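Local coordinates for protein fusarinine C esterase sidJ (Aspergillus fumigatus, PDB 6GUP) that hydrolyses the ester bonds of the siderophore fusarinine C, but not those of triacetylfusarinine C, in fungal iron acquisition, at residues A[25-30]-A[66-71]; A[37-42]-A[116-121]. All blocks are in the same frame, centred on the assembly; numbering follows the deposited sequence.

In the fold
Both contacts lie in the central mixed sheet of an alpha/beta-hydrolase fold, their centres about 10 Å apart. From the N terminus the chain runs through strand 24-28, then strand 37-42, then helix 55-61, before strand 67-72 returns beside the first and closes contact 1. Helix 86-108 follows, and strand 117-122 closes contact 2 against strand 37-42. The segments alternate along the chain, so the two loops cross rather than nest. They are joined directly because strand 67-72 also borders strand 37-42: Phe70 N lies 2.8 Å from Leu39 O. Contact 1 thus ties the antiparallel margin to the parallel core that contact 2 continues.

Contact 1 of 2, residues A[25-30]-A[66-71]; sequences TFEYTT and EWSLFT
The antiparallel part of the central sheet of this alpha/beta-hydrolase is built here, where Glu27 and Phe70 face each other as a non-hydrogen-bonded pair between strands 24-28 and 67-72. At the hydrogen-bonded pair next to it, Phe26 N donates to Thr71 O at 2.8 Å and Thr71 N returns a bond to Phe26 O. Thr71 O is gripped twice, because Thr25 OG1 also donates to it at 2.6 Å, from above the carbonyl plane and from the face opposite to Phe26 N. Glu27 lies alongside Phe70: with CG anti to the backbone N (chi1 -176°) and the chain extended, its CG sits over the ring face, 3.9 Å from the Phe70 centroid, and the carboxylate runs on nearly parallel to the ring, 18° from its plane. Glu27 OE2 then accepts from Ser68 OG at 3.0 Å on its anti side, the donor tilted 20° from the carboxylate plane. Ser68 OG and His17 hold the two oxygens of this buried carboxylate, and Lys104 of helix 86-108 positions Ser68 OG from the second shell. On the other face of the sheet the Tyr28 ring is sandwiched, Phe26 CE2 over its centre and Leu69 CD2 on the opposite face, 4.1 Å from the Tyr28 centroid. Thr71 CG2 meets the Tyr28 edge at CE1, 3.7 Å away. Where the strands part, one water accepts from Leu69 N and donates to Tyr28 O. Helices 86-108 and 55-61 cover opposite faces, giving the alpha-beta-alpha layering of the alpha/beta-hydrolase fold.

Contact 2 of 2, residues A[37-42]-A[116-121]; sequences HSLLFV and KIVLMG
Leu39 CD1 presses on Val118 CG1 at 3.5 Å, a tight carbon contact, and also reaches Met120 CB. On the same face Met120, extended beyond CG, brings its SD to the edge of the Phe41 ring, 5.3 Å from the centroid, a Met-aromatic contact. On the other face Leu119 CD1 touches both Leu40 CD2 at 3.8 Å and Val42 CG2 at 3.7 Å. Five backbone hydrogen bonds of the parallel pairing fix this register, from Ser38 N to Lys116 O through to Val42 N donating to Met120 O at 2.7 Å. At the strand start the His37 ring turns its ND1 to Lys116 N, which donates at 3.2 Å within 1° of the ring plane. A water bridges Ser38 OG and Lys116 O, and Lys104 of helix 86-108 also bonds to that hydroxyl. Helix 86-108 covers Leu40 and Leu119, while helix 335-353 lies against Val118. Ile117 N donates to Asp158 OD2, on the side of strand 117-122 turned from strand 37-42. At the far end Gly121 probably opens the nucleophile elbow at Ser123. Accepting from Lys116 N suggests that His37 ND1 is the unprotonated nitrogen, which would favour a neutral ring with its proton on NE2.

Contact 1 of 2, residues A[25-30]-A[66-71]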
loop_
_atom_site.group_PDB
_atom_site.type_symbol
_atom_site.label_atom_id
_atom_site.label_comp_id
_atom_site.label_asym_id
_atom_site.label_seq_id
_atom_site.Cartn_x
_atom_site.Cartn_y
_atom_site.Cartn_z
ATOM N N THR A 25 -2.945 3.248 9.412
ATOM C CA THR A 25 -2.382 4.589 9.537
ATOM C C THR A 25 -1.178 4.537 10.482
ATOM O O THR A 25 -1.255 3.938 11.559
ATOM C CB THR A 25 -3.436 5.639 9.983
ATOM O OG1 THR A 25 -2.822 6.929 10.091
ATOM C CG2 THR A 25 -4.087 5.282 11.317
ATOM N N PHE A 26 -0.067 5.135 10.050
ATOM C CA PHE A 26 1.184 5.136 10.814
ATOM C C PHE A 26 1.364 6.467 11.539
ATOM O O PHE A 26 1.437 7.517 10.901
ATOM C CB PHE A 26 2.379 4.876 9.893
ATOM C CG PHE A 26 3.712 5.026 10.576
ATOM C CD1 PHE A 26 4.153 4.075 11.492
ATOM C CD2 PHE A 26 4.525 6.124 10.313
ATOM C CE1 PHE A 26 5.381 4.217 12.126
ATOM C CE2 PHE A 26 5.752 6.269 10.944
ATOM C CZ PHE A 26 6.181 5.314 11.850
ATOM N N GLU A 27 1.454 6.401 12.866
ATOM C CA GLU A 27 1.664 7.575 13.713
ATOM C C GLU A 27 3.151 7.725 14.000
ATOM O O GLU A 27 3.768 6.799 14.516
ATOM C CB GLU A 27 0.908 7.408 15.032
ATOM C CG GLU A 27 0.963 8.619 15.959
ATOM C CD GLU A 27 0.238 8.406 17.277
ATOM O OE1 GLU A 27 -0.098 7.251 17.618
ATOM O OE2 GLU A 27 0.005 9.408 17.983
ATOM N N TYR A 28 3.712 8.895 13.700
ATOM C CA TYR A 28 5.123 9.176 13.969
ATOM C C TYR A 28 5.233 9.613 15.419
ATOM O O TYR A 28 4.592 10.586 15.818
ATOM C CB TYR A 28 5.658 10.296 13.069
ATOM C CG TYR A 28 5.766 9.936 11.603
ATOM C CD1 TYR A 28 4.625 9.771 10.817
ATOM C CD2 TYR A 28 7.011 9.781 10.989
ATOM C CE1 TYR A 28 4.717 9.451 9.473
ATOM C CE2 TYR A 28 7.109 9.460 9.641
ATOM C CZ TYR A 28 5.961 9.293 8.890
ATOM O OH TYR A 28 6.058 8.974 7.555
ATOM N N THR A 29 6.031 8.897 16.205
ATOM C CA THR A 29 6.224 9.245 17.612
ATOM C C THR A 29 7.478 8.594 18.185
ATOM O O THR A 29 7.742 7.411 17.948
ATOM C CB THR A 29 4.987 8.893 18.479
ATOM O OG1 THR A 29 5.243 9.224 19.851
ATOM C CG2 THR A 29 4.611 7.413 18.374
ATOM N N THR A 30 8.246 9.392 18.923
ATOM C CA THR A 30 9.443 8.927 19.614
ATOM C C THR A 30 9.340 9.012 21.141
ATOM O O THR A 30 10.243 8.522 21.825
ATOM C CB THR A 30 10.682 9.742 19.180
ATOM O OG1 THR A 30 10.514 11.118 19.548
ATOM C CG2 THR A 30 10.896 9.647 17.677
ATOM N N GLU A 66 2.425 19.579 20.775
ATOM C CA GLU A 66 1.271 18.750 21.159
ATOM C C GLU A 66 0.559 18.089 19.954
ATOM O O GLU A 66 -0.553 17.574 20.098
ATOM C CB GLU A 66 0.278 19.589 21.983
ATOM C CG GLU A 66 0.738 19.855 23.410
ATOM C CD GLU A 66 -0.367 20.412 24.290
ATOM O OE1 GLU A 66 -1.035 21.380 23.872
ATOM O OE2 GLU A 66 -0.564 19.880 25.404
ATOM N N TRP A 67 1.205 18.098 18.783
ATOM C CA TRP A 67 0.692 17.449 17.574
ATOM C C TRP A 67 1.495 16.192 17.261
ATOM O O TRP A 67 2.727 16.209 17.345
ATOM C CB TRP A 67 0.802 18.396 16.380
ATOM C CG TRP A 67 -0.015 19.632 16.513
ATOM C CD1 TRP A 67 0.334 20.781 17.160
ATOM C CD2 TRP A 67 -1.324 19.851 15.979
ATOM N NE1 TRP A 67 -0.679 21.703 17.067
ATOM C CE2 TRP A 67 -1.710 21.159 16.349
ATOM C CE3 TRP A 67 -2.210 19.069 15.226
ATOM C CZ2 TRP A 67 -2.948 21.705 15.987
ATOM C CZ3 TRP A 67 -3.444 19.613 14.868
ATOM C CH2 TRP A 67 -3.799 20.919 15.252
ATOM N N SER A 68 0.801 15.109 16.908
ATOM C CA SER A 68 1.442 13.914 16.351
ATOM C C SER A 68 1.028 13.755 14.888
ATOM O O SER A 68 -0.127 14.000 14.529
ATOM C CB SER A 68 1.089 12.662 17.161
ATOM O OG SER A 68 -0.247 12.251 16.940
ATOM N N LEU A 69 1.982 13.343 14.058
ATOM C CA LEU A 69 1.782 13.211 12.616
ATOM C C LEU A 69 1.294 11.805 12.276
ATOM O O LEU A 69 1.850 10.823 12.766
ATOM C CB LEU A 69 3.101 13.493 11.886
ATOM C CG LEU A 69 3.152 13.366 10.360
ATOM C CD1 LEU A 69 2.243 14.381 9.688
ATOM C CD2 LEU A 69 4.583 13.535 9.879
ATOM N N PHE A 70 0.257 11.725 11.439
ATOM C CA PHE A 70 -0.232 10.461 10.881
ATOM C C PHE A 70 -0.109 10.469 9.363
ATOM O O PHE A 70 -0.305 11.504 8.725
ATOM C CB PHE A 70 -1.707 10.246 11.217
ATOM C CG PHE A 70 -1.975 9.936 12.659
ATOM C CD1 PHE A 70 -2.021 10.956 13.602
ATOM C CD2 PHE A 70 -2.218 8.630 13.074
ATOM C CE1 PHE A 70 -2.285 10.679 14.934
ATOM C CE2 PHE A 70 -2.486 8.347 14.405
ATOM C CZ PHE A 70 -2.516 9.371 15.338
ATOM N N THR A 71 0.212 9.307 8.801
ATOM C CA THR A 71 0.063 9.034 7.369
ATOM C C THR A 71 -0.800 7.783 7.252
ATOM O O THR A 71 -0.957 7.060 8.236
ATOM C CB THR A 71 1.421 8.800 6.686
ATOM O OG1 THR A 71 2.117 7.730 7.340
ATOM C CG2 THR A 71 2.271 10.059 6.739
HETATM O O HOH W 1 4.773 13.153 15.045
#

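Contact 2 of 2, residues A[37-42]-A[116-121]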
loop_
_atom_site.group_PDB
_atom_site.type_symbol
_atom_site.label_atom_id
_atom_site.label_comp_id
_atom_site.label_asym_id
_atom_site.label_seq_id
_atom_site.Cartn_x
_atom_site.Cartn_y
_atom_site.Cartn_z
ATOM N N HIS A 37 -3.580 16.616 19.898
ATOM C CA HIS A 37 -3.882 17.064 18.536
ATOM C C HIS A 37 -3.251 16.148 17.486
ATOM O O HIS A 37 -2.266 15.456 17.762
ATOM C CB HIS A 37 -3.393 18.502 18.358
ATOM C CG HIS A 37 -3.779 19.411 19.484
ATOM N ND1 HIS A 37 -5.092 19.650 19.826
ATOM C CD2 HIS A 37 -3.029 20.131 20.351
ATOM C CE1 HIS A 37 -5.136 20.478 20.853
ATOM N NE2 HIS A 37 -3.896 20.787 21.191
ATOM N N SER A 38 -3.826 16.163 16.282
ATOM C CA SER A 38 -3.467 15.225 15.213
ATOM C C SER A 38 -3.383 15.902 13.846
ATOM O O SER A 38 -4.277 16.661 13.473
ATOM C CB SER A 38 -4.508 14.108 15.138
ATOM O OG SER A 38 -4.614 13.424 16.372
ATOM N N LEU A 39 -2.308 15.615 13.112
ATOM C CA LEU A 39 -2.162 16.020 11.714
ATOM C C LEU A 39 -2.173 14.764 10.842
ATOM O O LEU A 39 -1.220 13.982 10.872
ATOM C CB LEU A 39 -0.855 16.798 11.514
ATOM C CG LEU A 39 -0.543 17.317 10.104
ATOM C CD1 LEU A 39 -1.593 18.315 9.642
ATOM C CD2 LEU A 39 0.839 17.949 10.059
ATOM N N LEU A 40 -3.254 14.571 10.083
ATOM C CA LEU A 40 -3.348 13.467 9.123
ATOM C C LEU A 40 -2.844 13.942 7.763
ATOM O O LEU A 40 -3.434 14.832 7.147
ATOM C CB LEU A 40 -4.783 12.944 9.006
ATOM C CG LEU A 40 -5.020 11.756 8.057
ATOM C CD1 LEU A 40 -4.139 10.559 8.395
ATOM C CD2 LEU A 40 -6.484 11.352 8.079
ATOM N N PHE A 41 -1.758 13.324 7.312
ATOM C CA PHE A 41 -1.076 13.676 6.075
ATOM C C PHE A 41 -1.480 12.661 5.007
ATOM O O PHE A 41 -1.288 11.459 5.192
ATOM C CB PHE A 41 0.433 13.641 6.322
ATOM C CG PHE A 41 1.271 13.998 5.129
ATOM C CD1 PHE A 41 1.685 13.015 4.236
ATOM C CD2 PHE A 41 1.692 15.308 4.923
ATOM C CE1 PHE A 41 2.475 13.333 3.145
ATOM C CE2 PHE A 41 2.485 15.634 3.833
ATOM C CZ PHE A 41 2.881 14.643 2.946
ATOM N N VAL A 42 -2.047 13.154 3.907
ATOM C CA VAL A 42 -2.483 12.315 2.789
ATOM C C VAL A 42 -1.511 12.536 1.632
ATOM O O VAL A 42 -1.477 13.615 1.035
ATOM C CB VAL A 42 -3.927 12.663 2.352
ATOM C CG1 VAL A 42 -4.395 11.755 1.217
ATOM C CG2 VAL A 42 -4.885 12.557 3.535
ATOM N N LYS A 116 -7.724 18.473 18.393
ATOM C CA LYS A 116 -7.907 19.156 17.119
ATOM C C LYS A 116 -7.356 18.286 16.005
ATOM O O LYS A 116 -6.360 17.581 16.197
ATOM C CB LYS A 116 -7.204 20.514 17.126
ATOM C CG LYS A 116 -7.846 21.507 18.077
ATOM C CD LYS A 116 -7.467 22.941 17.753
ATOM C CE LYS A 116 -8.155 23.915 18.697
ATOM N NZ LYS A 116 -9.601 24.098 18.391
ATOM N N ILE A 117 -8.017 18.333 14.850
ATOM C CA ILE A 117 -7.629 17.531 13.696
ATOM C C ILE A 117 -7.421 18.424 12.478
ATOM O O ILE A 117 -8.277 19.244 12.148
ATOM C CB ILE A 117 -8.688 16.473 13.303
ATOM C CG1 ILE A 117 -9.379 15.828 14.527
ATOM C CG2 ILE A 117 -8.039 15.432 12.401
ATOM C CD1 ILE A 117 -8.696 14.602 15.103
ATOM N N VAL A 118 -6.290 18.226 11.806
ATOM C CA VAL A 118 -5.949 18.942 10.582
ATOM C C VAL A 118 -5.658 17.906 9.501
ATOM O O VAL A 118 -4.929 16.943 9.744
ATOM C CB VAL A 118 -4.717 19.845 10.793
ATOM C CG1 VAL A 118 -4.294 20.522 9.491
ATOM C CG2 VAL A 118 -5.006 20.891 11.863
ATOM N N LEU A 119 -6.234 18.109 8.317
ATOM C CA LEU A 119 -5.991 17.242 7.168
ATOM C C LEU A 119 -5.051 17.951 6.199
ATOM O O LEU A 119 -5.376 19.023 5.689
ATOM C CB LEU A 119 -7.308 16.899 6.472
ATOM C CG LEU A 119 -7.258 15.811 5.394
ATOM C CD1 LEU A 119 -6.964 14.444 5.998
ATOM C CD2 LEU A 119 -8.564 15.775 4.618
ATOM N N MET A 120 -3.885 17.354 5.959
ATOM C CA MET A 120 -2.899 17.900 5.028
ATOM C C MET A 120 -2.806 17.017 3.788
ATOM O O MET A 120 -2.686 15.797 3.900
ATOM C CB MET A 120 -1.533 18.005 5.701
ATOM C CG MET A 120 -0.466 18.652 4.834
ATOM S SD MET A 120 0.959 19.207 5.784
ATOM C CE MET A 120 1.944 19.946 4.488
ATOM N N GLY A 121 -2.863 17.648 2.616
ATOM C CA GLY A 121 -2.711 16.966 1.332
ATOM C C GLY A 121 -1.393 17.340 0.680
ATOM O O GLY A 121 -1.003 18.511 0.682
HETATM O O HOH W 2 -6.532 14.872 17.714
#